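Local structure of CHAD domain protein (Streptomyces chartreusis, 6RN5) at residues A[113-118]-A[349-354]; A[107-112]-A[178-183]; A[276-281]-A[315-320]. The protein probably binds inorganic polyphosphate through its all-helical CHAD domain and also binds copper ions. All blocks are in the same frame, centred on the assembly; numbering follows the deposited sequence.

Contact 1. Residues A[113-118]-A[349-354]. With CU (copper (II) ion), chain C.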
loop_
_atom_site.group_PDB
_atom_site.type_symbol
_atom_site.label_atom_id
_atom_site.label_comp_id
_atom_site.label_asym_id
_atom_site.label_seq_id
_atom_site.Cartn_x
_atom_site.Cartn_y
_atom_site.Cartn_z
ATOM N N LEU A 113 8.725 -14.289 -3.702
ATOM C CA LEU A 113 9.962 -14.195 -2.881
ATOM C C LEU A 113 10.667 -12.848 -3.007
ATOM O O LEU A 113 11.050 -12.266 -2.000
ATOM C CB LEU A 113 10.938 -15.334 -3.162
ATOM C CG LEU A 113 10.315 -16.700 -2.798
ATOM C CD1 LEU A 113 11.230 -17.864 -3.182
ATOM C CD2 LEU A 113 9.977 -16.831 -1.312
ATOM N N ASN A 114 10.771 -12.320 -4.215
ATOM C CA ASN A 114 11.273 -10.956 -4.404
ATOM C C ASN A 114 10.470 -9.954 -3.573
ATOM O O ASN A 114 11.051 -9.168 -2.860
ATOM C CB ASN A 114 11.246 -10.545 -5.880
ATOM C CG ASN A 114 12.315 -11.240 -6.693
ATOM O OD1 ASN A 114 13.364 -11.630 -6.168
ATOM N ND2 ASN A 114 12.044 -11.434 -7.954
ATOM N N ALA A 115 9.137 -10.024 -3.635
ATOM C CA ALA A 115 8.322 -9.039 -2.960
ATOM C C ALA A 115 8.506 -9.097 -1.446
ATOM O O ALA A 115 8.609 -8.064 -0.809
ATOM C CB ALA A 115 6.864 -9.183 -3.358
ATOM N N LEU A 116 8.582 -10.294 -0.871
ATOM C CA LEU A 116 8.826 -10.450 0.575
ATOM C C LEU A 116 10.178 -9.891 1.085
ATOM O O LEU A 116 10.280 -9.382 2.225
ATOM C CB LEU A 116 8.770 -11.932 0.969
ATOM C CG LEU A 116 7.401 -12.610 1.117
ATOM C CD1 LEU A 116 7.638 -14.102 1.248
ATOM C CD2 LEU A 116 6.589 -12.084 2.300
ATOM N N HIS A 117 11.206 -10.084 0.272
ATOM C CA HIS A 117 12.541 -9.577 0.550
ATOM C C HIS A 117 12.455 -8.062 0.590
ATOM O O HIS A 117 12.877 -7.437 1.566
ATOM C CB HIS A 117 13.566 -10.028 -0.515
ATOM C CG HIS A 117 14.180 -11.382 -0.263
ATOM N ND1 HIS A 117 14.634 -11.787 0.979
ATOM C CD2 HIS A 117 14.452 -12.410 -1.111
ATOM C CE1 HIS A 117 15.132 -13.011 0.891
ATOM N NE2 HIS A 117 15.041 -13.409 -0.368
ATOM N N ARG A 118 11.843 -7.501 -0.445
ATOM C CA ARG A 118 11.581 -6.062 -0.532
ATOM C C ARG A 118 10.775 -5.537 0.652
ATOM O O ARG A 118 11.152 -4.556 1.313
ATOM C CB ARG A 118 10.862 -5.774 -1.843
ATOM C CG ARG A 118 10.320 -4.378 -1.970
ATOM C CD ARG A 118 10.009 -4.035 -3.412
ATOM N NE ARG A 118 8.988 -4.895 -4.020
ATOM C CZ ARG A 118 7.688 -4.891 -3.711
ATOM N NH1 ARG A 118 7.206 -4.072 -2.767
ATOM N NH2 ARG A 118 6.857 -5.709 -4.363
ATOM N N ALA A 349 -1.549 -7.473 -0.198
ATOM C CA ALA A 349 -1.815 -6.067 -0.386
ATOM C C ALA A 349 -0.820 -5.443 -1.366
ATOM O O ALA A 349 -1.201 -4.720 -2.315
ATOM C CB ALA A 349 -1.755 -5.346 0.963
ATOM N N ASP A 350 0.455 -5.739 -1.144
ATOM C CA ASP A 350 1.489 -5.356 -2.071
ATOM C C ASP A 350 1.170 -5.716 -3.530
ATOM O O ASP A 350 1.292 -4.879 -4.443
ATOM C CB ASP A 350 2.816 -6.048 -1.679
ATOM C CG ASP A 350 3.950 -5.608 -2.552
ATOM O OD1 ASP A 350 4.364 -4.445 -2.371
ATOM O OD2 ASP A 350 4.403 -6.401 -3.408
ATOM N N GLN A 351 0.761 -6.958 -3.759
ATOM C CA GLN A 351 0.524 -7.405 -5.128
ATOM C C GLN A 351 -0.761 -6.765 -5.671
ATOM O O GLN A 351 -0.847 -6.479 -6.855
ATOM C CB GLN A 351 0.511 -8.942 -5.210
ATOM C CG GLN A 351 1.871 -9.539 -4.821
ATOM C CD GLN A 351 2.930 -9.149 -5.821
ATOM O OE1 GLN A 351 2.818 -9.509 -7.006
ATOM N NE2 GLN A 351 3.919 -8.340 -5.381
ATOM N N ARG A 352 -1.730 -6.476 -4.812
ATOM C CA ARG A 352 -2.898 -5.731 -5.273
ATOM C C ARG A 352 -2.526 -4.292 -5.619
ATOM O O ARG A 352 -3.085 -3.708 -6.562
ATOM C CB ARG A 352 -4.023 -5.749 -4.244
ATOM C CG ARG A 352 -4.647 -7.095 -4.040
ATOM C CD ARG A 352 -5.090 -7.731 -5.357
ATOM N NE ARG A 352 -5.992 -6.921 -6.194
ATOM C CZ ARG A 352 -6.496 -7.318 -7.369
ATOM N NH1 ARG A 352 -6.187 -8.501 -7.894
ATOM N NH2 ARG A 352 -7.327 -6.533 -8.032
ATOM N N HIS A 353 -1.544 -3.729 -4.903
ATOM C CA HIS A 353 -1.014 -2.405 -5.274
ATOM C C HIS A 353 -0.321 -2.444 -6.620
ATOM O O HIS A 353 -0.445 -1.497 -7.369
ATOM C CB HIS A 353 -0.116 -1.773 -4.173
ATOM C CG HIS A 353 -0.827 -1.589 -2.867
ATOM N ND1 HIS A 353 -2.188 -1.359 -2.791
ATOM C CD2 HIS A 353 -0.380 -1.634 -1.583
ATOM C CE1 HIS A 353 -2.547 -1.262 -1.518
ATOM N NE2 HIS A 353 -1.470 -1.417 -0.767
ATOM N N GLU A 354 0.376 -3.533 -6.925
ATOM C CA GLU A 354 0.973 -3.717 -8.255
ATOM C C GLU A 354 -0.124 -3.871 -9.319
ATOM O O GLU A 354 0.047 -3.439 -10.433
ATOM C CB GLU A 354 1.900 -4.922 -8.301
ATOM C CG GLU A 354 3.138 -4.829 -7.414
ATOM C CD GLU A 354 4.241 -3.900 -7.963
ATOM O OE1 GLU A 354 4.155 -3.465 -9.135
ATOM O OE2 GLU A 354 5.209 -3.602 -7.222
HETATM CU CU CU C . -0.263 -1.819 1.382
HETATM O O HOH W 1 6.281 -7.345 -7.025
#
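R118 and D350 join helix 82-120 to helix 338-366 through a two-pronged salt bridge, in a small polar crossing that buries 148 Å² in all. The geometry explains why side chains do most of the work: the axes of the short segments stay 11.2 Å apart and their N-to-C directions make an angle of 109°. From opposite directions, the guanidinium and carboxylate meet end-on. NH1 of R118 gives its hydrogen to OD1 of D350 at 2.9 Å, nearly straight, while NH2 of R118 reaches OD2 of D350 at 2.7 Å. Both oxygens are approached on their syn sides, but the two planes are twisted 36° apart, so the fork is not flat. D350 holds its carboxylate out toward R118 because CG is anti to the backbone N (chi1 -176°).

OD2 of D350 carries a second bond on its anti side, from NE2 of Q351 at 2.8 Å. One water accepts from that same NE2 and, weakly, from NH2 of R118. CB of A115 packs 3.7 Å from OD2 of D350 and equally close to NE2 of Q351. E354 adds charge alone: its OE2 is 3.9 Å from NH2 of R118 and well out of the guanidinium plane, a long salt bridge that no N-H points along. With D350 replaced by an alanine, the R118 guanidinium would probably lose its two-point partner and be freer to turn, with E354 the remaining acid of the network and Q351 NE2 keeping only the water of the two acceptors described.

One turn along, H353 NE2 binds a copper ion shared with H353 of the second subunit. The contact is thus an interhelical salt-bridge network within a helical CHAD-type fold, placed beside a metal site that bridges the dimer.

Contact 2. Residues A[107-112]-A[178-183]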
loop_
_atom_site.group_PDB
_atom_site.type_symbol
_atom_site.label_atom_id
_atom_site.label_comp_id
_atom_site.label_asym_id
_atom_site.label_seq_id
_atom_site.Cartn_x
_atom_site.Cartn_y
_atom_site.Cartn_z
ATOM N N ALA A 107 7.400 -18.587 -12.123
ATOM C CA ALA A 107 7.537 -17.124 -12.092
ATOM C C ALA A 107 6.798 -16.525 -10.878
ATOM O O ALA A 107 7.257 -15.565 -10.253
ATOM C CB ALA A 107 7.013 -16.519 -13.376
ATOM N N ARG A 108 5.641 -17.099 -10.549
ATOM C CA ARG A 108 4.887 -16.635 -9.383
ATOM C C ARG A 108 5.706 -16.768 -8.072
ATOM O O ARG A 108 5.716 -15.881 -7.245
ATOM C CB ARG A 108 3.587 -17.407 -9.329
ATOM C CG ARG A 108 2.638 -16.973 -8.265
ATOM C CD ARG A 108 1.319 -17.647 -8.523
ATOM N NE ARG A 108 0.898 -17.327 -9.884
ATOM C CZ ARG A 108 0.268 -18.163 -10.714
ATOM N NH1 ARG A 108 -0.057 -19.396 -10.346
ATOM N NH2 ARG A 108 -0.060 -17.741 -11.923
ATOM N N LEU A 109 6.402 -17.869 -7.890
ATOM C CA LEU A 109 7.198 -18.046 -6.685
ATOM C C LEU A 109 8.256 -16.977 -6.605
ATOM O O LEU A 109 8.415 -16.283 -5.580
ATOM C CB LEU A 109 7.853 -19.432 -6.661
ATOM C CG LEU A 109 8.812 -19.725 -5.495
ATOM C CD1 LEU A 109 8.187 -19.402 -4.135
ATOM C CD2 LEU A 109 9.279 -21.174 -5.509
ATOM N N GLU A 110 8.978 -16.822 -7.702
ATOM C CA GLU A 110 9.990 -15.773 -7.783
ATOM C C GLU A 110 9.462 -14.364 -7.481
ATOM O O GLU A 110 10.058 -13.609 -6.697
ATOM C CB GLU A 110 10.601 -15.793 -9.156
ATOM C CG GLU A 110 11.560 -14.648 -9.341
ATOM C CD GLU A 110 12.760 -15.037 -10.155
ATOM O OE1 GLU A 110 12.573 -15.812 -11.138
ATOM O OE2 GLU A 110 13.872 -14.548 -9.800
ATOM N N ARG A 111 8.346 -14.008 -8.103
ATOM C CA ARG A 111 7.736 -12.723 -7.877
ATOM C C ARG A 111 7.429 -12.580 -6.392
ATOM O O ARG A 111 7.703 -11.537 -5.781
ATOM C CB ARG A 111 6.450 -12.616 -8.722
ATOM C CG ARG A 111 5.473 -11.549 -8.288
ATOM C CD ARG A 111 4.253 -11.468 -9.214
ATOM N NE ARG A 111 4.575 -10.681 -10.397
ATOM C CZ ARG A 111 4.487 -9.359 -10.494
ATOM N NH1 ARG A 111 3.984 -8.599 -9.517
ATOM N NH2 ARG A 111 4.830 -8.804 -11.635
ATOM N N LEU A 112 6.880 -13.626 -5.779
ATOM C CA LEU A 112 6.512 -13.513 -4.377
ATOM C C LEU A 112 7.730 -13.462 -3.442
ATOM O O LEU A 112 7.768 -12.671 -2.478
ATOM C CB LEU A 112 5.554 -14.633 -3.984
ATOM C CG LEU A 112 4.138 -14.521 -4.588
ATOM C CD1 LEU A 112 3.356 -15.826 -4.510
ATOM C CD2 LEU A 112 3.291 -13.424 -3.971
ATOM N N LEU A 178 6.742 -21.318 3.231
ATOM C CA LEU A 178 5.418 -21.880 2.939
ATOM C C LEU A 178 5.094 -21.813 1.430
ATOM O O LEU A 178 4.725 -22.790 0.821
ATOM C CB LEU A 178 4.363 -21.149 3.759
ATOM C CG LEU A 178 2.927 -21.615 3.569
ATOM C CD1 LEU A 178 2.770 -23.033 4.083
ATOM C CD2 LEU A 178 1.985 -20.665 4.293
ATOM N N LEU A 179 5.264 -20.647 0.841
ATOM C CA LEU A 179 5.022 -20.460 -0.574
ATOM C C LEU A 179 6.016 -21.252 -1.443
ATOM O O LEU A 179 5.664 -21.806 -2.486
ATOM C CB LEU A 179 5.087 -18.970 -0.905
ATOM C CG LEU A 179 3.945 -18.139 -0.301
ATOM C CD1 LEU A 179 4.297 -16.678 -0.337
ATOM C CD2 LEU A 179 2.623 -18.346 -1.034
ATOM N N ASP A 180 7.276 -21.267 -1.050
ATOM C CA ASP A 180 8.238 -22.101 -1.743
ATOM C C ASP A 180 7.791 -23.579 -1.790
ATOM O O ASP A 180 7.802 -24.207 -2.845
ATOM C CB ASP A 180 9.592 -21.954 -1.052
ATOM C CG ASP A 180 10.716 -22.661 -1.780
ATOM O OD1 ASP A 180 10.504 -23.374 -2.754
ATOM O OD2 ASP A 180 11.846 -22.500 -1.352
ATOM N N ARG A 181 7.359 -24.120 -0.648
ATOM C CA ARG A 181 6.825 -25.469 -0.602
ATOM C C ARG A 181 5.592 -25.623 -1.482
ATOM O O ARG A 181 5.547 -26.498 -2.331
ATOM C CB ARG A 181 6.493 -25.894 0.850
ATOM C CG ARG A 181 5.975 -27.326 0.981
ATOM C CD ARG A 181 5.670 -27.760 2.426
ATOM N NE ARG A 181 4.409 -28.536 2.476
ATOM C CZ ARG A 181 4.262 -29.868 2.307
ATOM N NH1 ARG A 181 5.321 -30.663 2.096
ATOM N NH2 ARG A 181 3.024 -30.416 2.361
ATOM N N GLN A 182 4.597 -24.778 -1.289
ATOM C CA GLN A 182 3.349 -24.903 -2.025
ATOM C C GLN A 182 3.462 -24.740 -3.549
ATOM O O GLN A 182 2.938 -25.522 -4.317
ATOM C CB GLN A 182 2.322 -23.942 -1.458
ATOM C CG GLN A 182 1.816 -24.378 -0.072
ATOM C CD GLN A 182 0.716 -23.456 0.447
ATOM O OE1 GLN A 182 0.369 -22.422 -0.199
ATOM N NE2 GLN A 182 0.154 -23.810 1.615
ATOM N N LEU A 183 4.156 -23.710 -3.964
ATOM C CA LEU A 183 4.343 -23.446 -5.379
ATOM C C LEU A 183 5.311 -24.406 -6.042
ATOM O O LEU A 183 5.187 -24.677 -7.226
ATOM C CB LEU A 183 4.745 -21.992 -5.576
ATOM C CG LEU A 183 3.555 -21.046 -5.267
ATOM C CD1 LEU A 183 4.016 -19.604 -5.098
ATOM C CD2 LEU A 183 2.508 -21.098 -6.388
#
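The carbonyl oxygen O of L179 accepts the helical bond from N of L183 at 2.8 Å and is also approached from the facing helix by CD1 of L109. That methyl goes on to rest on the backbone of the next residue, with CD1 of L109 only 3.6 Å from CA of D180. Its twin, CD2 of L109, touches OD1 of D180 at 3.7 Å, a van der Waals contact of a methyl with a carboxylate oxygen at the edge of the interface. L109 reaches this position because its CG is anti to the backbone N (chi1 176°), which brings the branch nearer although its CB does not head across.

The segments belong to an antiparallel helix pair of the CHAD domain, formed by helices 82-120 and 170-198, which follow each other in the modelled chain; their local axes are 9.9 Å apart, with N-to-C directions at 176°. L183, whose CB points toward the facing helix, carries the other half of the packing. Its CD1 meets CD1 of L112 at 3.9 Å, the two side chains crossing at about a right angle, and lies equally close to CA of L109. CD2 of L183 faces the aliphatic CD of R108 at 4.2 Å. L112 also brushes L179, and both of these leucines pack on L347 of helix 338-366.

Contact 3. Residues A[276-281]-A[315-320]. With SO4 (sulfate ion), chain F.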
loop_
_atom_site.group_PDB
_atom_site.type_symbol
_atom_site.label_atom_id
_atom_site.label_comp_id
_atom_site.label_asym_id
_atom_site.label_seq_id
_atom_site.Cartn_x
_atom_site.Cartn_y
_atom_site.Cartn_z
ATOM N N PRO A 276 -12.487 -7.631 -16.648
ATOM C CA PRO A 276 -12.393 -6.827 -17.883
ATOM C C PRO A 276 -10.957 -6.503 -18.351
ATOM O O PRO A 276 -10.700 -6.465 -19.547
ATOM C CB PRO A 276 -13.151 -5.540 -17.535
ATOM C CG PRO A 276 -13.624 -5.679 -16.104
ATOM C CD PRO A 276 -13.493 -7.112 -15.698
ATOM N N TRP A 277 -10.053 -6.258 -17.412
ATOM C CA TRP A 277 -8.621 -6.041 -17.712
ATOM C C TRP A 277 -7.928 -7.265 -18.335
ATOM O O TRP A 277 -7.135 -7.155 -19.285
ATOM C CB TRP A 277 -7.888 -5.642 -16.445
ATOM C CG TRP A 277 -8.238 -4.280 -16.041
ATOM C CD1 TRP A 277 -9.259 -3.898 -15.232
ATOM C CD2 TRP A 277 -7.581 -3.084 -16.443
ATOM N NE1 TRP A 277 -9.273 -2.542 -15.096
ATOM C CE2 TRP A 277 -8.254 -2.018 -15.838
ATOM C CE3 TRP A 277 -6.492 -2.816 -17.250
ATOM C CZ2 TRP A 277 -7.870 -0.720 -16.007
ATOM C CZ3 TRP A 277 -6.103 -1.509 -17.413
ATOM C CH2 TRP A 277 -6.785 -0.486 -16.804
ATOM N N HIS A 278 -8.265 -8.428 -17.810
ATOM C CA HIS A 278 -7.727 -9.664 -18.360
ATOM C C HIS A 278 -8.302 -9.983 -19.709
ATOM O O HIS A 278 -7.598 -10.554 -20.560
ATOM C CB HIS A 278 -7.877 -10.827 -17.383
ATOM C CG HIS A 278 -7.034 -10.647 -16.153
ATOM N ND1 HIS A 278 -7.240 -11.352 -14.983
ATOM C CD2 HIS A 278 -6.023 -9.782 -15.896
ATOM C CE1 HIS A 278 -6.364 -10.956 -14.076
ATOM N NE2 HIS A 278 -5.615 -10.001 -14.600
ATOM N N GLN A 279 -9.553 -9.593 -19.936
ATOM C CA GLN A 279 -10.115 -9.677 -21.298
ATOM C C GLN A 279 -9.415 -8.733 -22.281
ATOM O O GLN A 279 -9.081 -9.101 -23.386
ATOM C CB GLN A 279 -11.624 -9.403 -21.264
ATOM C CG GLN A 279 -12.331 -9.746 -22.565
ATOM C CD GLN A 279 -12.018 -11.171 -23.026
ATOM O OE1 GLN A 279 -11.839 -12.092 -22.202
ATOM N NE2 GLN A 279 -11.957 -11.361 -24.337
ATOM N N VAL A 280 -9.182 -7.512 -21.877
ATOM C CA VAL A 280 -8.382 -6.630 -22.681
ATOM C C VAL A 280 -6.977 -7.194 -22.962
ATOM O O VAL A 280 -6.493 -7.064 -24.077
ATOM C CB VAL A 280 -8.356 -5.229 -22.066
ATOM C CG1 VAL A 280 -7.219 -4.373 -22.592
ATOM C CG2 VAL A 280 -9.702 -4.559 -22.336
ATOM N N ARG A 281 -6.353 -7.845 -21.992
ATOM C CA ARG A 281 -5.034 -8.487 -22.222
ATOM C C ARG A 281 -5.162 -9.462 -23.388
ATOM O O ARG A 281 -4.360 -9.481 -24.292
ATOM C CB ARG A 281 -4.588 -9.286 -21.003
ATOM C CG ARG A 281 -3.175 -9.851 -21.083
ATOM C CD ARG A 281 -2.779 -10.590 -19.805
ATOM N NE ARG A 281 -1.680 -11.487 -20.082
ATOM C CZ ARG A 281 -1.847 -12.738 -20.491
ATOM N NH1 ARG A 281 -3.060 -13.258 -20.605
ATOM N NH2 ARG A 281 -0.799 -13.485 -20.755
ATOM N N ASN A 315 0.500 -7.871 -18.679
ATOM C CA ASN A 315 1.090 -9.092 -18.086
ATOM C C ASN A 315 1.405 -8.911 -16.589
ATOM O O ASN A 315 1.261 -9.836 -15.807
ATOM C CB ASN A 315 2.362 -9.534 -18.802
ATOM C CG ASN A 315 2.123 -10.065 -20.208
ATOM O OD1 ASN A 315 0.994 -10.445 -20.606
ATOM N ND2 ASN A 315 3.199 -10.104 -20.979
ATOM N N ARG A 316 1.848 -7.738 -16.192
ATOM C CA ARG A 316 2.135 -7.513 -14.805
ATOM C C ARG A 316 0.840 -7.523 -14.036
ATOM O O ARG A 316 0.771 -8.029 -12.925
ATOM C CB ARG A 316 2.930 -6.219 -14.624
ATOM C CG ARG A 316 4.426 -6.452 -14.916
ATOM C CD ARG A 316 5.099 -5.310 -15.653
ATOM N NE ARG A 316 4.916 -4.008 -15.009
ATOM C CZ ARG A 316 4.695 -2.848 -15.645
ATOM N NH1 ARG A 316 4.594 -2.783 -16.970
ATOM N NH2 ARG A 316 4.545 -1.732 -14.932
ATOM N N HIS A 317 -0.204 -6.963 -14.639
ATOM C CA HIS A 317 -1.531 -6.961 -14.038
ATOM C C HIS A 317 -1.971 -8.394 -13.705
ATOM O O HIS A 317 -2.403 -8.706 -12.620
ATOM C CB HIS A 317 -2.510 -6.271 -14.978
ATOM C CG HIS A 317 -3.884 -6.105 -14.415
ATOM N ND1 HIS A 317 -4.715 -7.168 -14.173
ATOM C CD2 HIS A 317 -4.569 -5.004 -14.045
ATOM C CE1 HIS A 317 -5.866 -6.724 -13.688
ATOM N NE2 HIS A 317 -5.808 -5.418 -13.604
ATOM N N ARG A 318 -1.843 -9.261 -14.672
ATOM C CA ARG A 318 -2.255 -10.624 -14.553
ATOM C C ARG A 318 -1.380 -11.362 -13.546
ATOM O O ARG A 318 -1.903 -12.056 -12.689
ATOM C CB ARG A 318 -2.179 -11.292 -15.930
ATOM C CG ARG A 318 -2.893 -12.633 -16.024
ATOM C CD ARG A 318 -1.998 -13.788 -15.686
ATOM N NE ARG A 318 -0.852 -13.896 -16.586
ATOM C CZ ARG A 318 -0.747 -14.769 -17.592
ATOM N NH1 ARG A 318 -1.722 -15.639 -17.881
ATOM N NH2 ARG A 318 0.364 -14.779 -18.308
ATOM N N ASP A 319 -0.062 -11.194 -13.650
ATOM C CA ASP A 319 0.862 -11.840 -12.747
ATOM C C ASP A 319 0.653 -11.332 -11.333
ATOM O O ASP A 319 0.636 -12.127 -10.400
ATOM C CB ASP A 319 2.348 -11.614 -13.158
ATOM C CG ASP A 319 2.724 -12.333 -14.471
ATOM O OD1 ASP A 319 1.974 -13.200 -14.967
ATOM O OD2 ASP A 319 3.768 -11.986 -15.035
ATOM N N ALA A 320 0.521 -10.019 -11.154
ATOM C CA ALA A 320 0.314 -9.498 -9.797
ATOM C C ALA A 320 -1.029 -9.994 -9.224
ATOM O O ALA A 320 -1.156 -10.327 -8.026
ATOM C CB ALA A 320 0.382 -7.978 -9.802
HETATM S S SO4 F . -0.925 -17.231 -21.320
HETATM O O1 SO4 F . -0.956 -18.166 -22.486
HETATM O O2 SO4 F . 0.280 -16.397 -21.401
HETATM O O3 SO4 F . -2.148 -16.334 -21.276
HETATM O O4 SO4 F . -0.795 -18.077 -20.113
#
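R281, H317 and R318 contribute most of the 361 Å² buried here, and they divide the contact into a charged end and an aromatic end. R281 reaches across with its chain extended from CG to NE, and NE donates to OD1 of N315 at 2.9 Å. The donor lies in the carbonyl plane of the amide, and OD1 in turn lies near the guanidinium plane, so this bond limits rotation of the R281 head.

R318, bent at chi2 and chi3, lays its guanidinium over a face of that of R281, the planes 36° apart. NH2 of R281 and NH2 of R318 come within 3.0 Å, but both are donors and make no bond to each other; a sulfate ion accepts hydrogen bonds from both arginines. NH2 of R281 donates to O2 and O3 of the sulfate, each at 3.2 Å, and NH1 of R281 also reaches O3. R318 adds longer, weak bonds to the same ion, and its NE makes a weak bond to OD1 of D319. The sulfate probably came from the crystallisation liquor, yet paired arginines holding a tetrahedral anion are consistent with the polyphosphate binding of a CHAD domain.

H317 forms the other end, in an aromatic cluster with W277 and H278. CB of W277 sits over the imidazole face, 3.8 Å from the H317 ring centroid, a CH-pi contact. NE2 of H278 comes to the ring edge and donates weakly to ND1 of H317 at 3.0 Å, the angle at hydrogen being only 121°. NE2 of H317 is hydrogen-bonded to NE of R359, on helix 338-366, and R359 also makes a cation-pi contact with W277. The two ends meet at H278, whose ring carries CG of R318 over one face, 4.2 Å from its centroid.

In the fold
Contacts 1 and 2 use successive turns of helix 82-120, with centres 12 Å apart, and are tied by a probable hydrogen bond from NH1 of R111 to OE1 of Q351 at 2.9 Å. The centre of contact 3 lies about 17 Å from that of contact 1 and about 20 Å from that of contact 2. A320 links it to contact 1, its CB packing 3.5 Å from O of Q351, and R111 links it to contact 2 by lying against D319 and A320. Copper sites border the group: the Q351 side chain is about 6 Å from that of copper ligand H348, and the H317 side chain about 8 Å from that of H271, another ligand of the same ion.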